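Local coordinates for Blr6230 protein (Bradyrhizobium diazoefficiens USDA 110, PDB 5NGG), which is a subclass B3 metallo-beta-lactamase that probably hydrolyses beta-lactam antibiotics at a zinc-containing active site, at residues 45-50 against 184-189; 56-61 against 237-242. One frame throughout, in Å; residues are numbered along the deposited sequence. Where two conformers were deposited one is given.

Contact 1 (45-50 against 184-189)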
ATOM      1  N   ASP A  45       6.289  10.401  14.180  1.00  9.74           N
ATOM      2  CA  ASP A  45       6.389   9.558  15.375  1.00  9.72           C
ATOM      3  C   ASP A  45       7.173   8.278  15.008  1.00  9.44           C
ATOM      4  O   ASP A  45       8.337   8.382  14.598  1.00 10.73           O
ATOM      5  CB  ASP A  45       4.999   9.325  15.964  1.00 10.60           C
ATOM      6  CG  ASP A  45       5.015   8.785  17.386  1.00 13.01           C
ATOM      7  OD1 ASP A  45       6.103   8.633  18.005  1.00 15.65           O
ATOM      8  OD2 ASP A  45       3.895   8.506  17.893  1.00 14.85           O
ATOM      9  N   ASN A  46       6.571   7.097  15.162  1.00  8.82           N
ATOM     10  CA  ASN A  46       7.256   5.828  14.950  1.00  8.62           C
ATOM     11  C   ASN A  46       7.087   5.241  13.548  1.00  7.81           C
ATOM     12  O   ASN A  46       7.368   4.072  13.352  1.00  8.80           O
ATOM     13  CB  ASN A  46       6.864   4.818  16.031  1.00  9.64           C
ATOM     14  CG  ASN A  46       5.393   4.484  16.087  1.00 10.57           C
ATOM     15  OD1 ASN A  46       4.529   5.317  15.787  1.00 12.42           O
ATOM     16  ND2 ASN A  46       5.100   3.279  16.563  1.00 12.59           N
ATOM     17  N   ILE A  47       6.678   6.062  12.582  1.00  7.09           N
ATOM     18  CA  ILE A  47       6.512   5.676  11.177  1.00  6.62           C
ATOM     19  C   ILE A  47       7.670   6.264  10.365  1.00  6.49           C
ATOM     20  O   ILE A  47       7.862   7.490  10.355  1.00  7.25           O
ATOM     21  CB  ILE A  47       5.171   6.135  10.583  1.00  7.34           C
ATOM     22  CG1 ILE A  47       3.983   5.572  11.359  1.00  7.99           C
ATOM     23  CG2 ILE A  47       5.102   5.744   9.107  1.00  7.53           C
ATOM     24  CD1 ILE A  47       2.650   6.142  10.959  1.00  9.00           C
ATOM     25  N   TYR A  48       8.381   5.379   9.663  1.00  6.17           N
ATOM     26  CA  TYR A  48       9.574   5.743   8.897  1.00  6.61           C
ATOM     27  C   TYR A  48       9.368   5.316   7.437  1.00  6.78           C
ATOM     28  O   TYR A  48       8.911   4.197   7.170  1.00  7.89           O
ATOM     29  CB  TYR A  48      10.834   5.043   9.437  1.00  7.36           C
ATOM     30  CG  TYR A  48      11.167   5.411  10.869  1.00  8.31           C
ATOM     31  CD1 TYR A  48      10.437   4.892  11.935  1.00  8.82           C
ATOM     32  CD2 TYR A  48      12.188   6.323  11.158  1.00  9.64           C
ATOM     33  CE1 TYR A  48      10.709   5.261  13.244  1.00 10.06           C
ATOM     34  CE2 TYR A  48      12.474   6.684  12.469  1.00 11.20           C
ATOM     35  CZ  TYR A  48      11.739   6.152  13.502  1.00 11.91           C
ATOM     36  OH  TYR A  48      12.006   6.526  14.808  1.00 14.98           O
ATOM     37  N   TYR A  49       9.723   6.196   6.502  1.00  6.52           N
ATOM     38  CA  TYR A  49       9.654   5.894   5.064  1.00  6.53           C
ATOM     39  C   TYR A  49      10.957   5.244   4.634  1.00  6.37           C
ATOM     40  O   TYR A  49      12.023   5.808   4.876  1.00  6.76           O
ATOM     41  CB  TYR A  49       9.431   7.197   4.275  1.00  7.17           C
ATOM     42  CG  TYR A  49       9.156   6.976   2.809  1.00  6.64           C
ATOM     43  CD1 TYR A  49      10.195   6.797   1.890  1.00  6.73           C
ATOM     44  CD2 TYR A  49       7.863   6.938   2.328  1.00  6.89           C
ATOM     45  CE1 TYR A  49       9.953   6.569   0.536  1.00  7.19           C
ATOM     46  CE2 TYR A  49       7.614   6.721   0.964  1.00  7.69           C
ATOM     47  CZ  TYR A  49       8.646   6.523   0.072  1.00  6.76           C
ATOM     48  OH  TYR A  49       8.309   6.304  -1.241  1.00  7.69           O
ATOM     49  N   VAL A  50      10.884   4.063   4.002  1.00  5.89           N
ATOM     50  CA  VAL A  50      12.051   3.307   3.514  1.00  6.50           C
ATOM     51  C   VAL A  50      11.860   2.832   2.068  1.00  6.26           C
ATOM     52  O   VAL A  50      12.558   1.920   1.604  1.00  7.28           O
ATOM     53  CB  VAL A  50      12.425   2.122   4.443  1.00  6.74           C
ATOM     54  CG1 VAL A  50      12.843   2.620   5.816  1.00  7.81           C
ATOM     55  CG2 VAL A  50      11.275   1.137   4.569  1.00  6.90           C
ATOM     56  N   TRP A 184      -4.889   0.346   6.543  1.00  7.28           N
ATOM     57  CA  TRP A 184      -4.530   0.108   7.941  1.00  7.66           C
ATOM     58  C   TRP A 184      -4.506   1.417   8.736  1.00  7.95           C
ATOM     59  O   TRP A 184      -3.827   2.361   8.346  1.00  8.31           O
ATOM     60  CB  TRP A 184      -3.142  -0.526   7.989  1.00  8.01           C
ATOM     61  CG  TRP A 184      -3.059  -1.912   7.439  1.00  8.14           C
ATOM     62  CD1 TRP A 184      -2.667  -2.298   6.188  1.00  8.58           C
ATOM     63  CD2 TRP A 184      -3.405  -3.103   8.133  1.00  8.80           C
ATOM     64  NE1 TRP A 184      -2.725  -3.650   6.074  1.00  9.09           N
ATOM     65  CE2 TRP A 184      -3.167  -4.180   7.258  1.00  8.51           C
ATOM     66  CE3 TRP A 184      -3.869  -3.375   9.426  1.00  9.36           C
ATOM     67  CZ2 TRP A 184      -3.358  -5.511   7.647  1.00  9.84           C
ATOM     68  CZ3 TRP A 184      -4.076  -4.667   9.791  1.00 10.56           C
ATOM     69  CH2 TRP A 184      -3.802  -5.731   8.918  1.00 10.37           C
ATOM     70  N   GLU A 185      -5.248   1.449   9.841  1.00  8.59           N
ATOM     71  CA  GLU A 185      -5.338   2.643  10.679  1.00  9.02           C
ATOM     72  C   GLU A 185      -4.513   2.481  11.953  1.00  8.80           C
ATOM     73  O   GLU A 185      -4.521   1.429  12.591  1.00 10.00           O
ATOM     74  CB  GLU A 185      -6.795   2.886  11.041  1.00  9.73           C
ATOM     75  CG  GLU A 185      -7.037   4.119  11.885  1.00 13.71           C
ATOM     76  CD  GLU A 185      -8.503   4.341  12.217  1.00 17.19           C
ATOM     77  OE1 GLU A 185      -9.370   3.485  11.874  1.00 24.69           O
ATOM     78  OE2 GLU A 185      -8.773   5.387  12.866  1.00 20.48           O
ATOM     79  N   MET A 186      -3.810   3.540  12.338  1.00  8.59           N
ATOM     80  CA  MET A 186      -3.098   3.545  13.628  0.70 10.19           C
ATOM     81  C   MET A 186      -2.980   4.948  14.162  1.00  9.37           C
ATOM     82  O   MET A 186      -3.076   5.919  13.426  1.00 11.45           O
ATOM     83  CB  MET A 186      -1.719   2.895  13.568  0.70 10.58           C
ATOM     84  CG  MET A 186      -0.707   3.619  12.706  0.70 10.57           C
ATOM     85  SD  MET A 186       0.956   2.905  12.812  0.70 10.95           S
ATOM     86  CE  MET A 186       1.493   3.567  14.385  0.70 11.23           C
ATOM     87  N   THR A 187      -2.805   5.031  15.476  1.00 10.00           N
ATOM     88  CA  THR A 187      -2.649   6.301  16.148  1.00  9.48           C
ATOM     89  C   THR A 187      -1.157   6.584  16.375  1.00 10.20           C
ATOM     90  O   THR A 187      -0.377   5.698  16.780  1.00 11.13           O
ATOM     91  CB  THR A 187      -3.331   6.247  17.520  1.00 11.59           C
ATOM     92  OG1 THR A 187      -4.682   5.843  17.321  1.00 13.24           O
ATOM     93  CG2 THR A 187      -3.285   7.583  18.249  1.00 11.88           C
ATOM     94  N   VAL A 188      -0.795   7.847  16.158  1.00  9.95           N
ATOM     95  CA  VAL A 188       0.546   8.366  16.483  1.00 10.19           C
ATOM     96  C   VAL A 188       0.395   9.595  17.357  1.00 10.50           C
ATOM     97  O   VAL A 188      -0.717  10.135  17.500  1.00 11.42           O
ATOM     98  CB  VAL A 188       1.388   8.712  15.209  1.00 10.39           C
ATOM     99  CG1 VAL A 188       1.624   7.459  14.375  1.00 10.69           C
ATOM    100  CG2 VAL A 188       0.733   9.812  14.384  1.00 10.61           C
ATOM    101  N   LYS A 189       1.513  10.058  17.902  1.00 11.30           N
ATOM    102  CA  LYS A 189       1.565  11.313  18.622  1.00 11.89           C
ATOM    103  C   LYS A 189       2.155  12.396  17.740  1.00 13.05           C
ATOM    104  O   LYS A 189       3.145  12.179  17.025  1.00 15.71           O
ATOM    105  CB  LYS A 189       2.453  11.202  19.852  1.00 14.75           C
ATOM    106  CG  LYS A 189       2.073  10.114  20.824  1.00 18.08           C
ATOM    107  CD  LYS A 189       0.642  10.179  21.308  1.00 19.14           C
ATOM    108  CE  LYS A 189       0.306  11.490  21.973  1.00 21.45           C
ATOM    109  NZ  LYS A 189      -0.985  11.417  22.716  1.00 22.58           N
TER
HETATM  110  O   HOH W   1       5.373  12.926  15.744  1.00 27.17           O
HETATM  111  O   HOH W   2       2.272   4.994  17.448  1.00 16.32           O

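Contact 2 (56-61 against 237-242). With ZN (zinc ion), chain C.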
ATOM      1  N   ALA A  56       6.034   3.317  -2.051  1.00  6.04           N
ATOM      2  CA  ALA A  56       6.166   3.639  -0.620  1.00  5.79           C
ATOM      3  C   ALA A  56       6.209   2.360   0.205  1.00  5.87           C
ATOM      4  O   ALA A  56       5.353   1.482   0.058  1.00  7.09           O
ATOM      5  CB  ALA A  56       4.982   4.495  -0.197  1.00  7.07           C
ATOM      6  N   VAL A  57       7.185   2.300   1.104  1.00  5.64           N
ATOM      7  CA  VAL A  57       7.385   1.191   2.049  1.00  5.85           C
ATOM      8  C   VAL A  57       7.652   1.864   3.382  1.00  5.86           C
ATOM      9  O   VAL A  57       8.326   2.903   3.403  1.00  6.03           O
ATOM     10  CB  VAL A  57       8.582   0.292   1.623  1.00  6.29           C
ATOM     11  CG1 VAL A  57       8.786  -0.837   2.641  1.00  6.38           C
ATOM     12  CG2 VAL A  57       8.351  -0.263   0.221  1.00  6.97           C
ATOM     13  N   TYR A  58       7.173   1.270   4.476  1.00  5.91           N
ATOM     14  CA  TYR A  58       7.339   1.888   5.783  1.00  6.12           C
ATOM     15  C   TYR A  58       7.808   0.866   6.807  1.00  6.22           C
ATOM     16  O   TYR A  58       7.475  -0.308   6.749  1.00  6.99           O
ATOM     17  CB  TYR A  58       6.036   2.512   6.290  1.00  6.36           C
ATOM     18  CG  TYR A  58       5.322   3.365   5.281  1.00  6.20           C
ATOM     19  CD1 TYR A  58       4.477   2.792   4.339  1.00  6.41           C
ATOM     20  CD2 TYR A  58       5.471   4.750   5.256  1.00  6.41           C
ATOM     21  CE1 TYR A  58       3.821   3.561   3.387  1.00  6.60           C
ATOM     22  CE2 TYR A  58       4.796   5.530   4.326  1.00  6.17           C
ATOM     23  CZ  TYR A  58       3.976   4.926   3.395  1.00  6.41           C
ATOM     24  OH  TYR A  58       3.320   5.715   2.471  1.00  6.85           O
ATOM     25  N   VAL A  59       8.602   1.365   7.760  0.70  7.09           N
ATOM     26  CA  VAL A  59       8.905   0.676   9.033  0.70  7.46           C
ATOM     27  C   VAL A  59       8.136   1.373  10.145  0.70  7.18           C
ATOM     28  O   VAL A  59       8.111   2.613  10.242  0.70  7.19           O
ATOM     29  CB  VAL A  59      10.415   0.704   9.365  0.70  8.05           C
ATOM     30  CG1 VAL A  59      10.698   0.185  10.776  0.70  8.58           C
ATOM     31  CG2 VAL A  59      11.180  -0.139   8.369  0.70  8.39           C
ATOM     32  N   ILE A  60       7.492   0.577  10.980  1.00  7.65           N
ATOM     33  CA  ILE A  60       6.829   1.083  12.169  1.00  8.13           C
ATOM     34  C   ILE A  60       7.604   0.518  13.362  1.00  8.90           C
ATOM     35  O   ILE A  60       7.709  -0.698  13.521  1.00  9.33           O
ATOM     36  CB  ILE A  60       5.347   0.673  12.204  1.00  9.46           C
ATOM     37  CG1 ILE A  60       4.583   1.164  10.959  1.00  9.09           C
ATOM     38  CG2 ILE A  60       4.705   1.233  13.459  1.00 10.53           C
ATOM     39  CD1 ILE A  60       3.268   0.465  10.734  1.00 12.64           C
ATOM     40  N   LYS A  61       8.190   1.406  14.158  1.00  8.91           N
ATOM     41  CA  LYS A  61       9.012   0.987  15.280  1.00  9.83           C
ATOM     42  C   LYS A  61       8.146   0.771  16.513  1.00 10.60           C
ATOM     43  O   LYS A  61       7.475   1.695  16.959  1.00 12.73           O
ATOM     44  CB  LYS A  61      10.076   2.042  15.545  1.00 10.82           C
ATOM     45  CG  LYS A  61      11.077   1.650  16.616  1.00 13.99           C
ATOM     46  CD  LYS A  61      12.095   2.752  16.861  1.00 17.63           C
ATOM     47  CE  LYS A  61      13.205   2.321  17.800  1.00 21.74           C
ATOM     48  NZ  LYS A  61      14.249   3.375  17.961  0.80 24.39           N
ATOM     49  N   VAL A 237      -3.707  11.832   8.870  1.00  9.11           N
ATOM     50  CA  VAL A 237      -2.500  11.628   8.067  1.00  8.60           C
ATOM     51  C   VAL A 237      -2.797  10.553   7.030  1.00  8.00           C
ATOM     52  O   VAL A 237      -2.918   9.379   7.380  1.00  8.95           O
ATOM     53  CB  VAL A 237      -1.317  11.182   8.951  1.00  8.65           C
ATOM     54  CG1 VAL A 237      -0.077  10.867   8.109  1.00  9.07           C
ATOM     55  CG2 VAL A 237      -0.983  12.250   9.992  1.00  9.55           C
ATOM     56  N   LEU A 238      -2.864  10.959   5.764  1.00  7.47           N
ATOM     57  CA  LEU A 238      -3.042  10.028   4.656  1.00  7.66           C
ATOM     58  C   LEU A 238      -1.676   9.537   4.187  1.00  7.29           C
ATOM     59  O   LEU A 238      -0.816  10.329   3.799  1.00  7.55           O
ATOM     60  CB  LEU A 238      -3.725  10.703   3.483  1.00  8.03           C
ATOM     61  CG  LEU A 238      -3.908   9.813   2.247  1.00  9.11           C
ATOM     62  CD1 LEU A 238      -4.782   8.601   2.561  1.00 10.20           C
ATOM     63  CD2 LEU A 238      -4.472  10.637   1.096  1.00 10.29           C
ATOM     64  N   LEU A 239      -1.504   8.213   4.177  1.00  6.67           N
ATOM     65  CA  LEU A 239      -0.357   7.547   3.564  1.00  7.19           C
ATOM     66  C   LEU A 239      -0.904   6.563   2.541  1.00  7.16           C
ATOM     67  O   LEU A 239      -2.095   6.313   2.437  1.00  7.90           O
ATOM     68  CB  LEU A 239       0.510   6.860   4.620  1.00  7.39           C
ATOM     69  CG  LEU A 239       1.061   7.763   5.727  1.00  7.60           C
ATOM     70  CD1 LEU A 239       1.844   6.974   6.756  1.00  8.40           C
ATOM     71  CD2 LEU A 239       1.940   8.835   5.142  1.00  8.46           C
ATOM     72  N   GLY A 240      -0.018   5.961   1.762  1.00  8.53           N
ATOM     73  CA  GLY A 240      -0.428   5.025   0.745  1.00  8.69           C
ATOM     74  C   GLY A 240       0.752   4.290   0.156  1.00  7.71           C
ATOM     75  O   GLY A 240       1.899   4.553   0.511  1.00  7.77           O
ATOM     76  N   PRO A 241       0.490   3.359  -0.777  1.00  8.13           N
ATOM     77  CA  PRO A 241       1.564   2.474  -1.247  1.00  8.42           C
ATOM     78  C   PRO A 241       2.394   3.043  -2.399  1.00  6.58           C
ATOM     79  O   PRO A 241       3.377   2.419  -2.793  1.00  6.44           O
ATOM     80  CB  PRO A 241       0.831   1.197  -1.619  1.00 11.40           C
ATOM     81  CG  PRO A 241      -0.528   1.622  -1.960  1.00 13.62           C
ATOM     82  CD  PRO A 241      -0.833   2.899  -1.226  1.00 10.02           C
ATOM     83  N   HIS A 242       2.024   4.234  -2.890  1.00  7.07           N
ATOM     84  CA  HIS A 242       2.831   5.014  -3.816  1.00  7.09           C
ATOM     85  C   HIS A 242       2.865   6.427  -3.260  1.00  7.50           C
ATOM     86  O   HIS A 242       1.839   6.922  -2.776  1.00  8.07           O
ATOM     87  CB  HIS A 242       2.228   4.991  -5.233  1.00  7.54           C
ATOM     88  CG  HIS A 242       2.252   3.641  -5.870  1.00  7.58           C
ATOM     89  ND1 HIS A 242       3.375   3.094  -6.462  1.00  7.12           N
ATOM     90  CD2 HIS A 242       1.283   2.715  -6.011  1.00  7.11           C
ATOM     91  CE1 HIS A 242       3.077   1.890  -6.936  1.00  6.99           C
ATOM     92  NE2 HIS A 242       1.813   1.636  -6.675  1.00  6.46           N
TER
HETATM   93 ZN    ZN C 301       0.977  -0.297  -6.826  1.00  7.31          ZN
HETATM   94  O   HOH W   3      -0.072  -1.756  -7.830  1.00  7.07           O

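Contact 1 (45-50 against 184-189)
Between the two sheets of the alpha-beta/beta-alpha sandwich of the metallo-beta-lactamases, the turn leading into strand 47-49 of one sheet meets strand 182-190 of the other, and D45 binds K189 where they come together. The backbone N-H of K189 points at D45 OD2 in a short, nearly straight bond (2.8 Å, 172° at the hydrogen). It meets the carboxylate on its anti side, 35° out of the plane. D45 holds CG anti to its backbone N (chi1 -165°), which carries OD2 across to the second strand. The two side chains run side by side, and the ammonium of K189 turns instead to D194. Two waters add bridges: water 1 donates to K189 O and weakly accepts from D45 N, while water 2 donates to both N46 OD1 and T187 O. The amide nitrogen of N46 is bound to K61 O, tying it to its own sheet. I47 projects into the apolar layer between the sheets, with V197 and F199. The side chains of I47 and M186 reach toward each other tip to tip, I47 CD1 lying 4.1 Å from M186 SD in the conformer given; that of V188 crosses I47 at about a right angle, with I47 CD1 3.8 Å from V188 CG1.

Contact 2 (56-61 against 237-242)
Residues 56-61 and 237-242 draw closest at A56 and P241, whose CA atoms are 4.8 Å apart, and the backbone N of A56 donates to P241 O at 2.9 Å. That N-H comes from well above the carbonyl plane, 58° out of it, instead of along a lone pair. Beside this bond A56 CB rests on G240 O at 3.2 Å. The same G240 oxygen accepts from the hydroxyl of Y58, with OH and O 2.7 Å apart; this donor lies in the carbonyl plane on a lone pair, and the oxygen sits at the edge of the tyrosine ring. Y58 CG stands anti to its carbonyl carbon (chi1 -48°), sending the ring from strand 58-62 across the interior to the end of strand 237-239. L239 crosses the ring obliquely, its CD1 4.1 Å from Y58 CE2 and its CB 3.7 Å from Y58 OH. F199 meets this ring edge-to-face, and Y246 shares a hydrogen bond with its hydroxyl. Beyond P241, H242 turns away and binds zinc through NE2 at 2.1 Å, completing with D105 and H106 the protein ligands of one active-site metal. Its ND1 is bound to G54 O, a second-shell contact that fixes the imidazole's rotation and probably makes NE2 a stronger donor to the metal, while the bonds to G240 O and P241 O probably help to steady the backbone that leads into this ligand.

The centres of contacts 1 and 2 lie about 7 Å apart, and both join the two mixed sheets that face each other in this fold. Strands 47-49 and 58-62 are antiparallel neighbours in the seven-stranded sheet, with a probable bond from Y48 N to V59 O, continued beyond the strand ends by a probable one from V50 N to V57 O. Their partners, 182-190 and 237-239, belong to the five-stranded sheet, with 193-199 between them. Along the chain the order is 45-50, 56-61, 184-189, 237-242, so the connections cross and the N-terminal strands meet the C-terminal half twice. Contact 1 is partly buried and lies farther from the centre of the chain, whereas contact 2 is buried and runs on to the zinc ligand H242.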